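PDB 5M1O: terminase large subunit from Thermus phage G20c, which drives viral DNA into empty capsids as an ATP-powered motor and, through its RNase H-like nuclease domain, cuts the genome to begin and end packaging. Local coordinates for residues I39-G44 with A78-L83; Y49-V54 with D176-S181. One frame throughout, in Å; residues are numbered along the deposited sequence. Where two conformers were deposited one is given.

Contact 1: I39-G44 with A78-L83; sequences IGADFG and ARLKAL. With CO (cobalt (II) ion), chain C.
The ring of F43 meets L80 obliquely, its far atom CZ lying 3.7 Å from L80 CD2, the two side chains crossing at about a right angle. The other flat group, the carboxylate of D42, takes no part in the packing on the helix: OD2 binds the cobalt ion at 2.1 Å, and OD1 accepts a 2.5 Å hydrogen bond from water 1, itself a cobalt ligand. L80 uses both methyls: CD2 meets F43, just past the strand, while CD1 packs 3.8 Å from I39 CG2 and 4.1 Å from A41 CB. With CG1 of I39 anti to the carbonyl carbon (chi1 -54°), the side chain extends CD1 to the backbone of L83, 3.8 Å from L83 C. No hydrogen bond joins the segments. Strand 39-42 and helix 78-83 run nearly antiparallel, at 174°, with axes 10.5 Å apart. Helix 73-86 follows strand 61-69, leads to strand 91-94 and packs on the central sheet of the RNase H-like domain, whose strand 37-42 carries D42, an expected magnesium ligand of the nuclease. F52 of strand 49-56 touches I39, A41, L80 and L83, V92 of strand 91-94 touches A41 and L80, and L83 reaches C64 and E66 of strand 61-69.

Contact 2: Y49-V54 with D176-S181; sequences YSVFSV and DDIVMS. With CO (cobalt (II) ion), chain C.
S53 and S181 join strand 49-54 to helix 177-181 through the hydrogen bond between their side chains, S53 OG to S181 OG at 2.7 Å. S53 donates; a chi1 of 173° swings S181 OG opposite the backbone N, where it meets S53 OG and is also hydrogen-bonded to G40 O, so this buried hydroxyl is tied to two adjacent strands. Apolar packing centres on V51, whose two methyls divide the helix between them: CG1 lies 3.5 Å from S181 CB, whereas CG2 packs 3.7 Å from D177 CB and 4.0 Å from I178 CG1. Strand and helix axes run 7.7 Å apart at 32°, and this C-terminal helix laid against the central sheet brings the last acidic residue to the metal site of the RNase H-like fold. Metal and water contacts gather at D177, a probable magnesium ligand of the nuclease. Its OD1 binds cobalt at 2.0 Å, alongside D42 from strand 37-42, while OD2 accepts a 2.6 Å bond from water 5, which in turn accepts from Y49 N and lies at the edge of the Y49 ring, in its plane. D177 OD2 comes closest to the tyrosine at Y49 CB, 3.6 Å away, and stands obliquely to its ring, the ring and carboxylate planes being 39° apart. Metal-bound water 4 donates to D176 OD1, making D176 a second-shell partner of the ion.

Overall arrangement
Both contacts are buried, and they share the central sheet: strands 37-42 and 49-56 are antiparallel neighbours, with G40 and S53 joined by backbone hydrogen bonds. Contact 1 sets helix 73-86 against the sheet through apolar side chains, with no hydrogen bond between the two segments. Contact 2, nearer the centre of the chain, packs helix 177-186 and mixes valine and isoleucine methyls with a serine pair and a carboxylate. The two faces of strand 49-56 thus serve different helices, F52 on the side of helix 73-86 and V51 and S53 on that of helix 177-186. The cobalt ion lies where the two contacts converge, with four waters common to both.

Contact 1: I39-G44 with A78-L83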
ATOM      1  N   ILE A  39       0.795  -8.420   2.432  1.00 15.52           N
ATOM      2  CA  ILE A  39       1.456  -7.351   1.697  1.00 14.88           C
ATOM      3  C   ILE A  39       0.446  -6.651   0.799  1.00 14.85           C
ATOM      4  O   ILE A  39      -0.152  -7.291  -0.057  1.00 14.67           O
ATOM      5  CB  ILE A  39       2.607  -7.884   0.826  1.00 14.76           C
ATOM      6  CG1 ILE A  39       3.579  -8.698   1.693  1.00 14.64           C
ATOM      7  CG2 ILE A  39       3.322  -6.734   0.101  1.00 14.77           C
ATOM      8  CD1 ILE A  39       4.717  -9.341   0.927  1.00 14.65           C
ATOM      9  N   GLY A  40       0.283  -5.334   0.983  1.00 14.47           N
ATOM     10  CA  GLY A  40      -0.465  -4.520   0.039  1.00 14.33           C
ATOM     11  C   GLY A  40       0.422  -4.172  -1.140  1.00 14.30           C
ATOM     12  O   GLY A  40       1.498  -3.635  -0.944  1.00 14.48           O
ATOM     13  N   ALA A  41      -0.021  -4.463  -2.364  1.00 14.48           N
ATOM     14  CA  ALA A  41       0.800  -4.274  -3.548  1.00 14.14           C
ATOM     15  C   ALA A  41       0.134  -3.470  -4.660  1.00 14.36           C
ATOM     16  O   ALA A  41      -0.907  -3.869  -5.182  1.00 13.02           O
ATOM     17  CB  ALA A  41       1.230  -5.615  -4.102  1.00 14.51           C
ATOM     18  N   ASP A  42       0.774  -2.336  -4.977  0.70 15.20           N
ATOM     19  CA  ASP A  42       0.474  -1.469  -6.117  0.70 16.52           C
ATOM     20  C   ASP A  42       1.614  -1.644  -7.123  0.70 17.02           C
ATOM     21  O   ASP A  42       2.773  -1.561  -6.722  0.70 16.92           O
ATOM     22  CB  ASP A  42       0.413  -0.006  -5.634  0.70 17.46           C
ATOM     23  CG  ASP A  42      -0.129   0.936  -6.689  0.70 18.81           C
ATOM     24  OD1 ASP A  42      -1.149   0.589  -7.324  0.70 19.66           O
ATOM     25  OD2 ASP A  42       0.469   2.016  -6.900  0.70 19.14           O
ATOM     26  N   PHE A  43       1.310  -1.888  -8.405  1.00 17.25           N
ATOM     27  CA  PHE A  43       2.351  -2.028  -9.415  1.00 18.42           C
ATOM     28  C   PHE A  43       2.478  -0.731 -10.194  1.00 20.59           C
ATOM     29  O   PHE A  43       1.551   0.067 -10.217  1.00 20.95           O
ATOM     30  CB  PHE A  43       1.994  -3.177 -10.344  1.00 18.15           C
ATOM     31  CG  PHE A  43       1.985  -4.515  -9.653  1.00 18.42           C
ATOM     32  CD1 PHE A  43       3.170  -5.203  -9.435  1.00 18.59           C
ATOM     33  CD2 PHE A  43       0.798  -5.060  -9.184  1.00 19.21           C
ATOM     34  CE1 PHE A  43       3.171  -6.427  -8.778  1.00 18.92           C
ATOM     35  CE2 PHE A  43       0.786  -6.282  -8.532  1.00 19.35           C
ATOM     36  CZ  PHE A  43       1.976  -6.970  -8.333  1.00 19.20           C
ATOM     37  N   GLY A  44       3.632  -0.533 -10.824  1.00 23.70           N
ATOM     38  CA  GLY A  44       3.924   0.686 -11.591  1.00 26.50           C
ATOM     39  C   GLY A  44       4.007   0.401 -13.075  1.00 30.20           C
ATOM     40  O   GLY A  44       4.792  -0.438 -13.493  1.00 30.17           O
ATOM     41  N   ALA A  78       9.180 -10.246  -8.976  1.00 15.58           N
ATOM     42  CA  ALA A  78      10.255 -10.944  -8.247  1.00 15.84           C
ATOM     43  C   ALA A  78      10.508 -10.326  -6.873  1.00 16.22           C
ATOM     44  O   ALA A  78      10.686 -11.061  -5.905  1.00 16.17           O
ATOM     45  CB  ALA A  78      11.543 -10.964  -9.049  1.00 16.14           C
ATOM     46  N   ARG A  79      10.523  -8.989  -6.801  1.00 16.07           N
ATOM     47  CA  ARG A  79      10.699  -8.284  -5.518  1.00 16.80           C
ATOM     48  C   ARG A  79       9.545  -8.565  -4.570  1.00 16.31           C
ATOM     49  O   ARG A  79       9.751  -8.746  -3.373  1.00 15.94           O
ATOM     50  CB  ARG A  79      10.843  -6.769  -5.705  1.00 18.81           C
ATOM     51  CG  ARG A  79      12.062  -6.279  -6.471  1.00 21.38           C
ATOM     52  CD  ARG A  79      13.391  -6.565  -5.809  1.00 24.90           C
ATOM     53  NE  ARG A  79      14.491  -6.130  -6.681  1.00 28.19           N
ATOM     54  CZ  ARG A  79      15.789  -6.328  -6.440  1.00 30.81           C
ATOM     55  NH1 ARG A  79      16.198  -6.958  -5.340  1.00 33.10           N
ATOM     56  NH2 ARG A  79      16.690  -5.886  -7.314  1.00 32.28           N
ATOM     57  N   LEU A  80       8.327  -8.604  -5.103  1.00 15.84           N
ATOM     58  CA  LEU A  80       7.167  -8.975  -4.319  1.00 16.15           C
ATOM     59  C   LEU A  80       7.275 -10.403  -3.770  1.00 16.41           C
ATOM     60  O   LEU A  80       6.979 -10.651  -2.592  1.00 15.74           O
ATOM     61  CB  LEU A  80       5.911  -8.827  -5.172  1.00 15.89           C
ATOM     62  CG  LEU A  80       4.578  -9.072  -4.496  1.00 15.93           C
ATOM     63  CD1 LEU A  80       4.365  -8.171  -3.279  1.00 15.79           C
ATOM     64  CD2 LEU A  80       3.494  -8.864  -5.535  1.00 16.12           C
ATOM     65  N   LYS A  81       7.717 -11.325  -4.623  1.00 16.81           N
ATOM     66  CA  LYS A  81       7.958 -12.718  -4.226  1.00 17.63           C
ATOM     67  C   LYS A  81       8.934 -12.810  -3.049  1.00 17.17           C
ATOM     68  O   LYS A  81       8.645 -13.454  -2.037  1.00 16.51           O
ATOM     69  CB  LYS A  81       8.532 -13.526  -5.405  1.00 19.57           C
ATOM     70  CG  LYS A  81       8.570 -15.027  -5.154  1.00 21.50           C
ATOM     71  CD  LYS A  81       8.859 -15.825  -6.423  1.00 23.49           C
ATOM     72  CE  LYS A  81      10.265 -16.384  -6.451  1.00 26.08           C
ATOM     73  NZ  LYS A  81      10.377 -17.622  -5.636  1.00 28.02           N
ATOM     74  N   ALA A  82      10.069 -12.148  -3.194  1.00 16.45           N
ATOM     75  CA  ALA A  82      11.086 -12.106  -2.142  1.00 16.51           C
ATOM     76  C   ALA A  82      10.539 -11.542  -0.833  1.00 16.12           C
ATOM     77  O   ALA A  82      10.787 -12.084   0.232  1.00 16.65           O
ATOM     78  CB  ALA A  82      12.276 -11.283  -2.602  1.00 16.13           C
ATOM     79  N   LEU A  83       9.782 -10.461  -0.920  1.00 15.43           N
ATOM     80  CA  LEU A  83       9.217  -9.843   0.275  1.00 15.55           C
ATOM     81  C   LEU A  83       8.202 -10.780   0.952  1.00 15.09           C
ATOM     82  O   LEU A  83       8.184 -10.910   2.171  1.00 14.78           O
ATOM     83  CB  LEU A  83       8.580  -8.515  -0.127  1.00 16.05           C
ATOM     84  CG  LEU A  83       8.322  -7.443   0.899  1.00 16.24           C
ATOM     85  CD1 LEU A  83       9.625  -7.013   1.553  1.00 15.81           C
ATOM     86  CD2 LEU A  83       7.659  -6.273   0.186  1.00 17.12           C
TER
HETATM   87 CO    CO C 501       0.022   3.495  -8.305  0.70 20.43          CO
HETATM   88  O   HOH W   1      -1.258   2.170  -9.313  1.00 28.64           O
HETATM   89  O   HOH W   2       1.547   2.718  -9.266  1.00 24.82           O
HETATM   90  O   HOH W   3      -0.092   4.873 -10.079  1.00 30.78           O
HETATM   91  O   HOH W   4      -1.734   4.145  -7.396  1.00 25.00           O

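Contact 2: Y49-V54 with D176-S181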
ATOM      1  N   TYR A  49       5.445   4.628  -9.594  1.00 21.08           N
ATOM      2  CA  TYR A  49       6.059   3.888  -8.509  1.00 19.43           C
ATOM      3  C   TYR A  49       5.305   2.596  -8.268  1.00 17.98           C
ATOM      4  O   TYR A  49       4.083   2.552  -8.424  1.00 18.38           O
ATOM      5  CB  TYR A  49       6.067   4.698  -7.212  1.00 19.97           C
ATOM      6  CG  TYR A  49       7.008   5.876  -7.268  1.00 20.64           C
ATOM      7  CD1 TYR A  49       6.600   7.090  -7.819  1.00 21.13           C
ATOM      8  CD2 TYR A  49       8.317   5.774  -6.788  1.00 21.21           C
ATOM      9  CE1 TYR A  49       7.468   8.178  -7.877  1.00 22.45           C
ATOM     10  CE2 TYR A  49       9.188   6.859  -6.841  1.00 21.37           C
ATOM     11  CZ  TYR A  49       8.758   8.051  -7.383  1.00 22.09           C
ATOM     12  OH  TYR A  49       9.610   9.125  -7.438  1.00 24.24           O
ATOM     13  N   SER A  50       6.044   1.545  -7.928  0.50 16.81           N
ATOM     14  CA  SER A  50       5.467   0.348  -7.345  0.50 15.88           C
ATOM     15  C   SER A  50       5.713   0.472  -5.857  0.50 14.75           C
ATOM     16  O   SER A  50       6.774   0.963  -5.460  0.50 14.01           O
ATOM     17  CB  SER A  50       6.136  -0.907  -7.898  0.50 16.27           C
ATOM     18  OG  SER A  50       5.891  -1.018  -9.281  0.50 16.88           O
ATOM     19  N   VAL A  51       4.723   0.095  -5.047  1.00 13.36           N
ATOM     20  CA  VAL A  51       4.865   0.091  -3.578  1.00 12.79           C
ATOM     21  C   VAL A  51       4.294  -1.175  -2.956  1.00 11.95           C
ATOM     22  O   VAL A  51       3.147  -1.529  -3.208  1.00 11.75           O
ATOM     23  CB  VAL A  51       4.147   1.291  -2.917  1.00 12.38           C
ATOM     24  CG1 VAL A  51       4.397   1.309  -1.401  1.00 12.56           C
ATOM     25  CG2 VAL A  51       4.614   2.594  -3.547  1.00 12.17           C
ATOM     26  N   PHE A  52       5.099  -1.819  -2.118  1.00 12.00           N
ATOM     27  CA  PHE A  52       4.724  -3.038  -1.416  1.00 11.91           C
ATOM     28  C   PHE A  52       4.849  -2.786   0.082  1.00 12.25           C
ATOM     29  O   PHE A  52       5.934  -2.467   0.573  1.00 12.32           O
ATOM     30  CB  PHE A  52       5.636  -4.207  -1.812  1.00 12.61           C
ATOM     31  CG  PHE A  52       5.806  -4.389  -3.302  1.00 13.01           C
ATOM     32  CD1 PHE A  52       4.743  -4.182  -4.188  1.00 13.52           C
ATOM     33  CD2 PHE A  52       7.031  -4.824  -3.816  1.00 13.43           C
ATOM     34  CE1 PHE A  52       4.902  -4.348  -5.556  1.00 14.21           C
ATOM     35  CE2 PHE A  52       7.185  -5.006  -5.189  1.00 13.98           C
ATOM     36  CZ  PHE A  52       6.117  -4.782  -6.048  1.00 14.08           C
ATOM     37  N   SER A  53       3.742  -2.931   0.801  1.00 12.04           N
ATOM     38  CA  SER A  53       3.653  -2.600   2.214  1.00 12.32           C
ATOM     39  C   SER A  53       3.382  -3.868   2.991  1.00 12.10           C
ATOM     40  O   SER A  53       2.305  -4.459   2.858  1.00 12.42           O
ATOM     41  CB  SER A  53       2.496  -1.628   2.452  1.00 12.36           C
ATOM     42  OG  SER A  53       2.745  -0.354   1.895  1.00 13.26           O
ATOM     43  N   VAL A  54       4.332  -4.277   3.820  1.00 12.05           N
ATOM     44  CA  VAL A  54       4.183  -5.489   4.617  1.00 12.74           C
ATOM     45  C   VAL A  54       3.531  -5.165   5.956  1.00 13.23           C
ATOM     46  O   VAL A  54       4.072  -4.372   6.709  1.00 14.53           O
ATOM     47  CB  VAL A  54       5.550  -6.166   4.884  1.00 12.75           C
ATOM     48  CG1 VAL A  54       5.349  -7.456   5.670  1.00 12.92           C
ATOM     49  CG2 VAL A  54       6.308  -6.406   3.579  1.00 12.74           C
ATOM     50  N   ASP A 176      -0.189   8.669  -5.465  1.00 16.39           N
ATOM     51  CA  ASP A 176      -0.898   8.014  -4.370  1.00 16.05           C
ATOM     52  C   ASP A 176      -0.580   6.523  -4.208  1.00 15.05           C
ATOM     53  O   ASP A 176      -1.318   5.806  -3.563  1.00 13.84           O
ATOM     54  CB  ASP A 176      -2.401   8.232  -4.535  1.00 17.13           C
ATOM     55  CG  ASP A 176      -2.993   7.458  -5.688  1.00 18.46           C
ATOM     56  OD1 ASP A 176      -2.257   6.774  -6.436  1.00 18.84           O
ATOM     57  OD2 ASP A 176      -4.221   7.543  -5.876  1.00 20.61           O
ATOM     58  N   ASP A 177       0.556   6.089  -4.741  1.00 14.24           N
ATOM     59  CA  ASP A 177       0.920   4.678  -4.759  1.00 13.33           C
ATOM     60  C   ASP A 177       1.179   4.178  -3.344  1.00 12.99           C
ATOM     61  O   ASP A 177       0.882   3.038  -3.038  1.00 12.80           O
ATOM     62  CB  ASP A 177       2.143   4.434  -5.639  1.00 13.79           C
ATOM     63  CG  ASP A 177       2.108   5.251  -6.885  1.00 14.19           C
ATOM     64  OD1 ASP A 177       1.267   4.991  -7.767  1.00 15.87           O
ATOM     65  OD2 ASP A 177       2.866   6.218  -6.936  1.00 14.57           O
ATOM     66  N   ILE A 178       1.747   5.024  -2.485  1.00 12.59           N
ATOM     67  CA  ILE A 178       1.976   4.632  -1.096  1.00 12.51           C
ATOM     68  C   ILE A 178       0.636   4.522  -0.367  1.00 12.39           C
ATOM     69  O   ILE A 178       0.398   3.556   0.363  1.00 12.95           O
ATOM     70  CB  ILE A 178       2.891   5.632  -0.359  1.00 12.68           C
ATOM     71  CG1 ILE A 178       4.266   5.689  -1.037  1.00 12.90           C
ATOM     72  CG2 ILE A 178       3.029   5.291   1.122  1.00 12.88           C
ATOM     73  CD1 ILE A 178       5.102   6.862  -0.583  1.00 12.87           C
ATOM     74  N   VAL A 179      -0.220   5.532  -0.550  1.00 12.83           N
ATOM     75  CA  VAL A 179      -1.553   5.548   0.068  1.00 12.77           C
ATOM     76  C   VAL A 179      -2.312   4.270  -0.266  1.00 12.72           C
ATOM     77  O   VAL A 179      -2.857   3.614   0.637  1.00 12.87           O
ATOM     78  CB  VAL A 179      -2.416   6.758  -0.367  1.00 13.24           C
ATOM     79  CG1 VAL A 179      -3.778   6.704   0.313  1.00 13.88           C
ATOM     80  CG2 VAL A 179      -1.687   8.063  -0.058  1.00 13.41           C
ATOM     81  N   MET A 180      -2.333   3.935  -1.551  1.00 13.20           N
ATOM     82  CA  MET A 180      -3.066   2.761  -2.038  1.00 13.81           C
ATOM     83  C   MET A 180      -2.464   1.446  -1.549  1.00 13.10           C
ATOM     84  O   MET A 180      -3.200   0.546  -1.182  1.00 12.86           O
ATOM     85  CB  MET A 180      -3.214   2.785  -3.562  1.00 15.17           C
ATOM     86  CG  MET A 180      -4.131   3.876  -4.116  1.00 16.74           C
ATOM     87  SD  MET A 180      -5.698   4.059  -3.242  1.00 20.10           S
ATOM     88  CE  MET A 180      -6.398   2.423  -3.355  1.00 19.32           C
ATOM     89  N   SER A 181      -1.134   1.343  -1.509  1.00 11.95           N
ATOM     90  CA  SER A 181      -0.470   0.139  -1.000  1.00 11.74           C
ATOM     91  C   SER A 181      -0.831  -0.099   0.472  1.00 11.49           C
ATOM     92  O   SER A 181      -1.193  -1.211   0.873  1.00 11.18           O
ATOM     93  CB  SER A 181       1.037   0.253  -1.178  1.00 11.74           C
ATOM     94  OG  SER A 181       1.717  -0.817  -0.554  1.00 12.22           O
TER
HETATM   95 CO    CO C 501       0.022   3.495  -8.305  0.70 20.43          CO
HETATM   96  O   HOH W   5       3.467   7.001  -9.358  1.00 23.07           O
HETATM   97  O   HOH W   2       1.547   2.718  -9.266  1.00 24.82           O
HETATM   98  O   HOH W   4      -1.734   4.145  -7.396  1.00 25.00           O
HETATM   99  O   HOH W   1      -1.258   2.170  -9.313  1.00 28.64           O
HETATM  100  O   HOH W   3      -0.092   4.873 -10.079  1.00 30.78           O